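Local coordinates for signal transduction histidine-protein kinase/phosphatase mprB (Mycobacterium hassiacum, PDB 6BLK) that probably autophosphorylates a histidine with ATP as a two-component sensor kinase and acts as a phosphatase, this chain being its ATP-binding catalytic domain, at residues V5-V14 with P37-G48; G78-P89 with P144-G155. All coordinates share one frame; numbering follows the deposited sequence.

Interaction 1: residues V5-V14 with P37-G48; sequences VHEPVDMTEV and PWQVIGDSSGLG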
loop_
_atom_site.group_PDB
_atom_site.type_symbol
_atom_site.label_atom_id
_atom_site.label_comp_id
_atom_site.label_asym_id
_atom_site.label_seq_id
_atom_site.Cartn_x
_atom_site.Cartn_y
_atom_site.Cartn_z
ATOM N N VAL A 5 -8.651 18.713 -2.055
ATOM C CA VAL A 5 -7.296 19.256 -2.051
ATOM C C VAL A 5 -6.617 18.850 -3.355
ATOM O O VAL A 5 -6.595 17.667 -3.707
ATOM C CB VAL A 5 -6.512 18.752 -0.830
ATOM C CG1 VAL A 5 -5.144 19.401 -0.750
ATOM C CG2 VAL A 5 -7.305 19.000 0.449
ATOM N N HIS A 6 -6.063 19.845 -4.085
ATOM C CA HIS A 6 -5.425 19.632 -5.393
ATOM C C HIS A 6 -4.122 20.437 -5.359
ATOM O O HIS A 6 -4.050 21.544 -5.898
ATOM C CB HIS A 6 -6.338 20.079 -6.528
ATOM C CG HIS A 6 -6.086 19.387 -7.831
ATOM N ND1 HIS A 6 -6.511 18.100 -8.080
ATOM C CD2 HIS A 6 -5.471 19.804 -8.966
ATOM C CE1 HIS A 6 -6.161 17.748 -9.306
ATOM N NE2 HIS A 6 -5.528 18.763 -9.864
ATOM N N GLU A 7 -3.103 19.897 -4.701
ATOM C CA GLU A 7 -1.810 20.548 -4.551
ATOM C C GLU A 7 -0.683 19.583 -4.895
ATOM O O GLU A 7 -0.872 18.365 -4.871
ATOM C CB GLU A 7 -1.606 21.055 -3.114
ATOM C CG GLU A 7 -2.671 22.055 -2.628
ATOM C CD GLU A 7 -2.608 23.411 -3.336
ATOM O OE1 GLU A 7 -1.581 23.709 -3.985
ATOM O OE2 GLU A 7 -3.589 24.182 -3.239
ATOM N N PRO A 8 0.504 20.095 -5.214
ATOM C CA PRO A 8 1.648 19.199 -5.464
ATOM C C PRO A 8 2.019 18.429 -4.209
ATOM O O PRO A 8 2.127 19.002 -3.121
ATOM C CB PRO A 8 2.769 20.154 -5.902
ATOM C CG PRO A 8 2.102 21.396 -6.284
ATOM C CD PRO A 8 0.841 21.502 -5.500
ATOM N N VAL A 9 2.178 17.108 -4.368
ATOM C CA VAL A 9 2.470 16.172 -3.273
ATOM C C VAL A 9 3.758 15.412 -3.597
ATOM O O VAL A 9 3.831 14.703 -4.611
ATOM C CB VAL A 9 1.316 15.185 -3.030
ATOM C CG1 VAL A 9 1.677 14.227 -1.943
ATOM C CG2 VAL A 9 0.036 15.911 -2.642
ATOM N N ASP A 10 4.760 15.529 -2.722
ATOM C CA ASP A 10 6.025 14.793 -2.846
ATOM C C ASP A 10 5.850 13.385 -2.271
ATOM O O ASP A 10 5.698 13.214 -1.070
ATOM C CB ASP A 10 7.101 15.591 -2.106
ATOM C CG ASP A 10 8.453 14.959 -2.128
ATOM O OD1 ASP A 10 8.576 13.763 -2.422
ATOM O OD2 ASP A 10 9.416 15.687 -1.798
ATOM N N MET A 11 5.849 12.363 -3.129
ATOM C CA MET A 11 5.536 11.032 -2.652
ATOM C C MET A 11 6.656 10.461 -1.795
ATOM O O MET A 11 6.391 9.575 -0.978
ATOM C CB MET A 11 5.242 10.076 -3.814
ATOM C CG MET A 11 3.902 10.307 -4.503
ATOM S SD MET A 11 2.472 10.155 -3.373
ATOM C CE MET A 11 2.585 8.498 -2.779
ATOM N N THR A 12 7.881 10.974 -1.945
ATOM C CA THR A 12 8.959 10.538 -1.066
ATOM C C THR A 12 8.660 10.940 0.366
ATOM O O THR A 12 8.871 10.155 1.295
ATOM C CB THR A 12 10.289 11.116 -1.524
ATOM O OG1 THR A 12 10.547 10.737 -2.879
ATOM C CG2 THR A 12 11.409 10.628 -0.619
ATOM N N GLU A 13 8.142 12.148 0.569
ATOM C CA GLU A 13 7.831 12.565 1.928
ATOM C C GLU A 13 6.620 11.815 2.468
ATOM O O GLU A 13 6.605 11.429 3.641
ATOM C CB GLU A 13 7.616 14.075 1.980
ATOM C CG GLU A 13 8.809 14.924 1.539
ATOM C CD GLU A 13 9.550 15.542 2.707
ATOM O OE1 GLU A 13 9.452 15.002 3.833
ATOM O OE2 GLU A 13 10.222 16.580 2.500
ATOM N N VAL A 14 5.600 11.591 1.631
ATOM C CA VAL A 14 4.420 10.857 2.059
ATOM C C VAL A 14 4.809 9.471 2.546
ATOM O O VAL A 14 4.391 9.027 3.623
ATOM C CB VAL A 14 3.399 10.787 0.912
ATOM C CG1 VAL A 14 2.302 9.805 1.226
ATOM C CG2 VAL A 14 2.832 12.164 0.673
ATOM N N PRO A 37 11.844 9.626 -7.017
ATOM C CA PRO A 37 11.119 10.893 -6.798
ATOM C C PRO A 37 9.943 11.052 -7.751
ATOM O O PRO A 37 10.105 11.050 -8.985
ATOM C CB PRO A 37 12.182 11.969 -7.049
ATOM C CG PRO A 37 13.492 11.258 -6.724
ATOM C CD PRO A 37 13.293 9.851 -7.181
ATOM N N TRP A 38 8.770 11.272 -7.158
ATOM C CA TRP A 38 7.498 11.327 -7.886
ATOM C C TRP A 38 6.556 12.333 -7.239
ATOM O O TRP A 38 6.264 12.251 -6.052
ATOM C CB TRP A 38 6.841 9.955 -7.935
ATOM C CG TRP A 38 5.766 9.824 -8.934
ATOM C CD1 TRP A 38 4.407 9.716 -8.723
ATOM C CD2 TRP A 38 5.965 9.760 -10.339
ATOM N NE1 TRP A 38 3.757 9.625 -9.940
ATOM C CE2 TRP A 38 4.692 9.657 -10.944
ATOM C CE3 TRP A 38 7.095 9.808 -11.148
ATOM C CZ2 TRP A 38 4.534 9.574 -12.312
ATOM C CZ3 TRP A 38 6.946 9.731 -12.502
ATOM C CH2 TRP A 38 5.660 9.611 -13.080
ATOM N N GLN A 39 5.997 13.221 -8.044
ATOM C CA GLN A 39 5.075 14.247 -7.569
ATOM C C GLN A 39 3.682 13.939 -8.106
ATOM O O GLN A 39 3.517 13.687 -9.298
ATOM C CB GLN A 39 5.499 15.649 -8.020
ATOM C CG GLN A 39 4.512 16.736 -7.613
ATOM C CD GLN A 39 4.757 18.057 -8.307
ATOM O OE1 GLN A 39 4.261 18.302 -9.405
ATOM N NE2 GLN A 39 5.534 18.906 -7.674
ATOM N N VAL A 40 2.708 13.902 -7.208
ATOM C CA VAL A 40 1.309 13.680 -7.540
ATOM C C VAL A 40 0.559 14.951 -7.178
ATOM O O VAL A 40 0.888 15.602 -6.185
ATOM C CB VAL A 40 0.741 12.469 -6.772
ATOM C CG1 VAL A 40 -0.775 12.347 -6.997
ATOM C CG2 VAL A 40 1.476 11.162 -7.178
ATOM N N ILE A 41 -0.431 15.326 -7.989
ATOM C CA ILE A 41 -1.290 16.460 -7.666
ATOM C C ILE A 41 -2.481 15.905 -6.904
ATOM O O ILE A 41 -3.204 15.042 -7.410
ATOM C CB ILE A 41 -1.741 17.221 -8.927
ATOM C CG1 ILE A 41 -0.546 17.629 -9.811
ATOM C CG2 ILE A 41 -2.575 18.453 -8.520
ATOM C CD1 ILE A 41 0.427 18.550 -9.155
ATOM N N GLY A 42 -2.660 16.360 -5.685
ATOM C CA GLY A 42 -3.787 15.936 -4.891
ATOM C C GLY A 42 -3.675 16.312 -3.433
ATOM O O GLY A 42 -3.245 17.417 -3.069
ATOM N N ASP A 43 -4.010 15.338 -2.581
ATOM C CA ASP A 43 -4.306 15.550 -1.173
ATOM C C ASP A 43 -3.286 14.748 -0.377
ATOM O O ASP A 43 -3.409 13.519 -0.280
ATOM C CB ASP A 43 -5.722 15.098 -0.890
ATOM C CG ASP A 43 -6.122 15.256 0.552
ATOM O OD1 ASP A 43 -5.239 15.464 1.413
ATOM O OD2 ASP A 43 -7.340 15.156 0.815
ATOM N N SER A 44 -2.281 15.421 0.195
ATOM C CA SER A 44 -1.224 14.684 0.894
ATOM C C SER A 44 -1.769 13.894 2.080
ATOM O O SER A 44 -1.267 12.814 2.386
ATOM C CB SER A 44 -0.101 15.628 1.344
ATOM O OG SER A 44 -0.552 16.589 2.279
ATOM N N SER A 45 -2.784 14.414 2.771
ATOM C CA SER A 45 -3.321 13.696 3.922
ATOM C C SER A 45 -4.013 12.417 3.482
ATOM O O SER A 45 -3.845 11.357 4.113
ATOM C CB SER A 45 -4.287 14.586 4.699
ATOM O OG SER A 45 -5.379 14.965 3.884
ATOM N N GLY A 46 -4.761 12.489 2.379
ATOM C CA GLY A 46 -5.435 11.309 1.870
ATOM C C GLY A 46 -4.445 10.272 1.377
ATOM O O GLY A 46 -4.576 9.087 1.677
ATOM N N LEU A 47 -3.424 10.718 0.641
ATOM C CA LEU A 47 -2.408 9.801 0.152
ATOM C C LEU A 47 -1.640 9.189 1.306
ATOM O O LEU A 47 -1.302 8.004 1.265
ATOM C CB LEU A 47 -1.436 10.515 -0.792
ATOM C CG LEU A 47 -2.051 10.897 -2.135
ATOM C CD1 LEU A 47 -1.201 11.934 -2.828
ATOM C CD2 LEU A 47 -2.336 9.701 -3.032
ATOM N N GLY A 48 -1.338 9.985 2.325
ATOM C CA GLY A 48 -0.652 9.443 3.487
ATOM C C GLY A 48 -1.486 8.396 4.198
ATOM O O GLY A 48 -0.975 7.360 4.639
HETATM O O HOH W 1 -9.161 16.022 -0.930
HETATM O O HOH W 2 8.538 9.716 -4.701
#
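Val-9 is pressed between strand 38-40 and the first turns of helix 44-60. Its CG1, anti to the backbone N (chi1 178°), reaches Leu-47 CD1 at 3.8 Å, while CG2 lies over Gly-42 O and the CB of Ser-44. On the same buried side Met-11, its chain bent at both chi2 and chi3, lays CG against Val-40 CG2 at 3.7 Å and crosses Leu-47 at about a right angle with its sulfur. Val-14 CG1 completes this packed layer on the CA of Gly-48, and Leu-153 of strand 147-154 closes over Met-11 and Val-40. The other side is open to solvent, though locally close. There Ile-41 sets CG2 over one face of the His-6 ring, 3.4 Å from the centroid, a CH-pi contact displaced toward the rim, and Pro-8 CB rests near Gln-39 NE2. At the outer end water 1 joins Val-5 N to Asp-43 OD2. Asp-43 OD1 caps helix 44-60: Gly-46 N comes from above the carboxylate plane at 3.2 Å, Ser-45 OG from the syn side. Antiparallel backbone bonds run from Glu-7 with Gly-42 to Met-11 N on Trp-38 O (3.0 Å). Asp-10 likewise N-caps helix 11-25, through weak bonds. Strand 7-10, at the sheet edge, and the end of strand 30-40 each lead into an N-capped helix, joining sheet to helices in the alpha/beta sandwich of the histidine kinase ATPase domain, away from the nucleotide.

Interaction 2: residues G78-P89 with P144-G155; sequences GHAELVITDQGP and PPGTAIHIVLPG. With ATP (adenosine-5'-triphosphate), chain E.
Glu-81 and His-150 meet obliquely on one face of the antiparallel pair 79-85 and 147-154, carboxylate and ring planes 42° apart. With CG anti to the backbone N (chi1 -173°) and the chain extended beyond it, OE2 of Glu-81 reaches His-150 ND1 at 2.8 Å; the acceptor lies close to the imidazole plane, yet the donor stands above the carboxylate plane. Val-83 runs beside the histidine, pointing the same way, and puts CG1 over the centre of the ring face, 3.9 Å from its centroid. A bond at its edge and a methyl on its face probably restrict the rotation of the ring. Toward the nucleotide end Thr-85 CG2 touches Ala-148 CB at 3.7 Å; toward the other end Val-152 CG2 leans on Glu-81 CG. The other face, carrying Leu-82, Ile-84, Ile-149 and Ile-151, is buried, with helix 44-60 against Leu-82 and Ile-84. At the far end Asp-86 turns both oxygens to use. OD1 receives Thr-147 N at 3.0 Å and Gly-88 N at 2.8 Å from opposite faces of its plane, the latter closing an Asx turn, and water 3 links it to Thr-147 OG1. This grip probably sets the carboxylate for OD2, which accepts ATP N6 at 2.9 Å in a nearly straight bond (164°). An aspartate at the end of a sheet strand reading the adenine amino group is a hallmark of the GHKL (Bergerat) ATP-binding fold.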
loop_
_atom_site.group_PDB
_atom_site.type_symbol
_atom_site.label_atom_id
_atom_site.label_comp_id
_atom_site.label_asym_id
_atom_site.label_seq_id
_atom_site.Cartn_x
_atom_site.Cartn_y
_atom_site.Cartn_z
ATOM N N GLY A 78 3.767 9.515 -17.635
ATOM C CA GLY A 78 2.888 10.158 -16.681
ATOM C C GLY A 78 2.429 9.308 -15.506
ATOM O O GLY A 78 1.549 9.743 -14.760
ATOM N N HIS A 79 3.041 8.151 -15.285
ATOM C CA HIS A 79 2.587 7.302 -14.190
ATOM C C HIS A 79 3.735 6.593 -13.492
ATOM O O HIS A 79 4.721 6.212 -14.113
ATOM C CB HIS A 79 1.600 6.244 -14.673
ATOM C CG HIS A 79 0.356 6.796 -15.278
ATOM N ND1 HIS A 79 0.301 7.252 -16.579
ATOM C CD2 HIS A 79 -0.880 6.977 -14.758
ATOM C CE1 HIS A 79 -0.917 7.697 -16.829
ATOM N NE2 HIS A 79 -1.653 7.544 -15.744
ATOM N N ALA A 80 3.528 6.314 -12.203
ATOM C CA ALA A 80 4.437 5.512 -11.421
ATOM C C ALA A 80 3.618 4.494 -10.650
ATOM O O ALA A 80 2.406 4.628 -10.498
ATOM C CB ALA A 80 5.266 6.343 -10.439
ATOM N N GLU A 81 4.293 3.449 -10.236
ATOM C CA GLU A 81 3.654 2.350 -9.545
ATOM C C GLU A 81 4.320 2.176 -8.195
ATOM O O GLU A 81 5.540 2.009 -8.127
ATOM C CB GLU A 81 3.759 1.068 -10.375
ATOM C CG GLU A 81 2.984 -0.079 -9.816
ATOM C CD GLU A 81 3.335 -1.412 -10.484
ATOM O OE1 GLU A 81 4.458 -1.539 -11.014
ATOM O OE2 GLU A 81 2.498 -2.342 -10.458
ATOM N N LEU A 82 3.504 2.154 -7.146
ATOM C CA LEU A 82 3.939 1.862 -5.788
ATOM C C LEU A 82 3.557 0.420 -5.509
ATOM O O LEU A 82 2.394 0.042 -5.656
ATOM C CB LEU A 82 3.294 2.819 -4.781
ATOM C CG LEU A 82 3.379 2.522 -3.279
ATOM C CD1 LEU A 82 4.789 2.617 -2.736
ATOM C CD2 LEU A 82 2.483 3.507 -2.522
ATOM N N VAL A 83 4.524 -0.377 -5.120
ATOM C CA VAL A 83 4.268 -1.776 -4.794
ATOM C C VAL A 83 4.746 -2.001 -3.384
ATOM O O VAL A 83 5.934 -1.806 -3.085
ATOM C CB VAL A 83 4.946 -2.753 -5.766
ATOM C CG1 VAL A 83 4.499 -4.174 -5.466
ATOM C CG2 VAL A 83 4.614 -2.422 -7.189
ATOM N N ILE A 84 3.830 -2.419 -2.520
ATOM C CA ILE A 84 4.137 -2.736 -1.124
ATOM C C ILE A 84 3.939 -4.240 -0.918
ATOM O O ILE A 84 2.883 -4.806 -1.246
ATOM C CB ILE A 84 3.285 -1.913 -0.149
ATOM C CG1 ILE A 84 3.687 -0.437 -0.208
ATOM C CG2 ILE A 84 3.413 -2.455 1.274
ATOM C CD1 ILE A 84 2.690 0.525 0.397
ATOM N N THR A 85 4.990 -4.902 -0.445
ATOM C CA THR A 85 5.029 -6.349 -0.422
ATOM C C THR A 85 5.388 -6.831 0.968
ATOM O O THR A 85 6.132 -6.175 1.709
ATOM C CB THR A 85 6.057 -6.964 -1.403
ATOM O OG1 THR A 85 7.347 -6.398 -1.153
ATOM C CG2 THR A 85 5.681 -6.754 -2.821
ATOM N N ASP A 86 4.864 -8.003 1.308
ATOM C CA ASP A 86 5.232 -8.651 2.571
ATOM C C ASP A 86 5.503 -10.128 2.335
ATOM O O ASP A 86 5.410 -10.647 1.220
ATOM C CB ASP A 86 4.153 -8.454 3.639
ATOM C CG ASP A 86 2.829 -9.019 3.213
ATOM O OD1 ASP A 86 2.749 -10.244 2.938
ATOM O OD2 ASP A 86 1.872 -8.218 3.097
ATOM N N GLN A 87 5.864 -10.818 3.433
ATOM C CA GLN A 87 6.139 -12.244 3.443
ATOM C C GLN A 87 5.098 -12.992 4.256
ATOM O O GLN A 87 5.381 -14.041 4.832
ATOM C CB GLN A 87 7.534 -12.494 3.998
ATOM C CG GLN A 87 8.632 -11.946 3.134
ATOM C CD GLN A 87 10.006 -12.288 3.679
ATOM O OE1 GLN A 87 10.386 -11.848 4.760
ATOM N NE2 GLN A 87 10.748 -13.081 2.933
ATOM N N GLY A 88 3.900 -12.441 4.322
ATOM C CA GLY A 88 2.789 -13.059 4.981
ATOM C C GLY A 88 2.144 -14.116 4.115
ATOM O O GLY A 88 2.696 -14.572 3.109
ATOM N N PRO A 89 0.950 -14.558 4.507
ATOM C CA PRO A 89 0.337 -15.688 3.805
ATOM C C PRO A 89 -0.108 -15.395 2.390
ATOM O O PRO A 89 -0.322 -16.343 1.614
ATOM C CB PRO A 89 -0.874 -16.021 4.685
ATOM C CG PRO A 89 -1.197 -14.722 5.328
ATOM C CD PRO A 89 0.115 -14.096 5.627
ATOM N N PRO A 144 5.726 -18.684 2.704
ATOM C CA PRO A 144 4.521 -18.255 1.998
ATOM C C PRO A 144 4.828 -17.240 0.884
ATOM O O PRO A 144 5.935 -16.691 0.800
ATOM C CB PRO A 144 3.676 -17.624 3.115
ATOM C CG PRO A 144 4.642 -17.075 4.039
ATOM C CD PRO A 144 5.816 -18.053 4.031
ATOM N N PRO A 145 3.831 -16.967 0.039
ATOM C CA PRO A 145 4.080 -16.097 -1.121
ATOM C C PRO A 145 3.997 -14.611 -0.816
ATOM O O PRO A 145 4.540 -13.811 -1.589
ATOM C CB PRO A 145 2.992 -16.537 -2.107
ATOM C CG PRO A 145 1.890 -17.020 -1.217
ATOM C CD PRO A 145 2.589 -17.741 -0.120
ATOM N N GLY A 146 3.338 -14.220 0.272
ATOM C CA GLY A 146 3.189 -12.826 0.647
ATOM C C GLY A 146 2.178 -12.142 -0.246
ATOM O O GLY A 146 1.777 -12.702 -1.267
ATOM N N THR A 147 1.735 -10.960 0.177
ATOM C CA THR A 147 0.840 -10.096 -0.592
ATOM C C THR A 147 1.606 -8.946 -1.214
ATOM O O THR A 147 2.504 -8.362 -0.603
ATOM C CB THR A 147 -0.269 -9.524 0.295
ATOM O OG1 THR A 147 -0.979 -10.588 0.916
ATOM C CG2 THR A 147 -1.295 -8.719 -0.515
ATOM N N ALA A 148 1.199 -8.581 -2.425
ATOM C CA ALA A 148 1.679 -7.393 -3.102
ATOM C C ALA A 148 0.465 -6.536 -3.403
ATOM O O ALA A 148 -0.489 -7.011 -4.026
ATOM C CB ALA A 148 2.430 -7.775 -4.370
ATOM N N ILE A 149 0.465 -5.306 -2.899
ATOM C CA ILE A 149 -0.522 -4.309 -3.291
ATOM C C ILE A 149 0.158 -3.373 -4.269
ATOM O O ILE A 149 1.183 -2.767 -3.936
ATOM C CB ILE A 149 -1.048 -3.530 -2.092
ATOM C CG1 ILE A 149 -1.689 -4.483 -1.067
ATOM C CG2 ILE A 149 -2.020 -2.477 -2.560
ATOM C CD1 ILE A 149 -2.991 -5.111 -1.499
ATOM N N HIS A 150 -0.431 -3.232 -5.465
ATOM C CA HIS A 150 0.128 -2.430 -6.539
ATOM C C HIS A 150 -0.776 -1.215 -6.742
ATOM O O HIS A 150 -1.971 -1.378 -7.026
ATOM C CB HIS A 150 0.167 -3.240 -7.843
ATOM C CG HIS A 150 1.055 -4.439 -7.849
ATOM N ND1 HIS A 150 2.188 -4.502 -8.629
ATOM C CD2 HIS A 150 0.955 -5.647 -7.237
ATOM C CE1 HIS A 150 2.763 -5.680 -8.478
ATOM N NE2 HIS A 150 2.041 -6.390 -7.633
ATOM N N ILE A 151 -0.202 -0.015 -6.652
ATOM C CA ILE A 151 -0.925 1.246 -6.805
ATOM C C ILE A 151 -0.257 2.063 -7.902
ATOM O O ILE A 151 0.921 2.449 -7.786
ATOM C CB ILE A 151 -0.952 2.037 -5.493
ATOM C CG1 ILE A 151 -1.767 1.269 -4.438
ATOM C CG2 ILE A 151 -1.511 3.452 -5.720
ATOM C CD1 ILE A 151 -1.704 1.841 -3.050
ATOM N N VAL A 152 -1.021 2.377 -8.935
ATOM C CA VAL A 152 -0.547 3.223 -10.012
ATOM C C VAL A 152 -1.078 4.633 -9.761
ATOM O O VAL A 152 -2.279 4.815 -9.547
ATOM C CB VAL A 152 -0.985 2.660 -11.368
ATOM C CG1 VAL A 152 -0.582 3.617 -12.492
ATOM C CG2 VAL A 152 -0.359 1.314 -11.575
ATOM N N LEU A 153 -0.183 5.637 -9.804
ATOM C CA LEU A 153 -0.516 7.040 -9.528
ATOM C C LEU A 153 -0.060 7.896 -10.702
ATOM O O LEU A 153 1.117 7.841 -11.094
ATOM C CB LEU A 153 0.137 7.574 -8.256
ATOM C CG LEU A 153 -0.422 6.965 -6.962
ATOM C CD1 LEU A 153 0.424 7.476 -5.814
ATOM C CD2 LEU A 153 -1.908 7.307 -6.793
ATOM N N PRO A 154 -0.925 8.716 -11.271
ATOM C CA PRO A 154 -0.447 9.696 -12.242
ATOM C C PRO A 154 0.403 10.752 -11.559
ATOM O O PRO A 154 0.231 11.078 -10.380
ATOM C CB PRO A 154 -1.735 10.293 -12.819
ATOM C CG PRO A 154 -2.734 10.099 -11.777
ATOM C CD PRO A 154 -2.364 8.839 -11.019
ATOM N N GLY A 155 1.357 11.277 -12.306
ATOM C CA GLY A 155 2.152 12.368 -11.766
ATOM C C GLY A 155 3.331 12.671 -12.660
ATOM O O GLY A 155 3.310 12.377 -13.856
HETATM P PG ATP E . -8.628 -1.998 9.371
HETATM O O1G ATP E . -7.643 -1.858 8.225
HETATM O O2G ATP E . -10.028 -1.396 9.182
HETATM O O3G ATP E . -8.037 -1.708 10.741
HETATM P PB ATP E . -8.316 -4.777 8.504
HETATM O O1B ATP E . -8.910 -6.084 9.000
HETATM O O2B ATP E . -6.849 -4.525 8.559
HETATM O O3B ATP E . -8.963 -3.591 9.421
HETATM P PA ATP E . -8.221 -4.131 5.643
HETATM O O1A ATP E . -9.288 -3.482 4.767
HETATM O O2A ATP E . -6.934 -3.377 5.866
HETATM O O3A ATP E . -8.984 -4.485 7.043
HETATM O "O5'" ATP E . -7.974 -5.575 5.083
HETATM C "C5'" ATP E . -9.061 -6.452 4.843
HETATM C "C4'" ATP E . -8.606 -7.878 5.129
HETATM O "O4'" ATP E . -7.741 -8.260 4.054
HETATM C "C3'" ATP E . -7.814 -8.131 6.418
HETATM O "O3'" ATP E . -8.673 -8.371 7.554
HETATM C "C2'" ATP E . -7.024 -9.365 6.025
HETATM O "O2'" ATP E . -7.825 -10.559 6.105
HETATM C "C1'" ATP E . -6.736 -9.130 4.560
HETATM N N9 ATP E . -5.440 -8.473 4.309
HETATM C C8 ATP E . -5.205 -7.166 3.948
HETATM N N7 ATP E . -3.870 -6.963 3.759
HETATM C C5 ATP E . -3.264 -8.148 3.996
HETATM C C6 ATP E . -1.889 -8.592 3.930
HETATM N N6 ATP E . -0.932 -7.704 3.630
HETATM N N1 ATP E . -1.640 -9.869 4.214
HETATM C C2 ATP E . -2.615 -10.740 4.534
HETATM N N3 ATP E . -3.911 -10.404 4.592
HETATM C C4 ATP E . -4.280 -9.129 4.325
HETATM O O HOH W 3 0.380 -11.450 3.196
HETATM O O HOH W 4 7.045 -12.713 -0.260
#

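Both segments of interaction 1 precede those of interaction 2 along the chain, and their centres lie about 17 Å apart, yet both belong to one mixed sheet. Strand 67-76 lies between them, pairing in parallel with strand 30-40 and antiparallel with strand 79-85. The side chain of Trp-38 bridges the contacts directly: its CZ2 packs 3.3 Å from His-79 C, and Leu-153 O accepts a weak hydrogen bond from its NE1. Helix 44-60, begun in 37-48, runs on beneath the strands of interaction 2 and carries the ATP-binding residues Asn-57 and Lys-60. Interaction 1 thus adds the edge strand 7-10 to the sheet, while interaction 2 delivers the adenine-binding end.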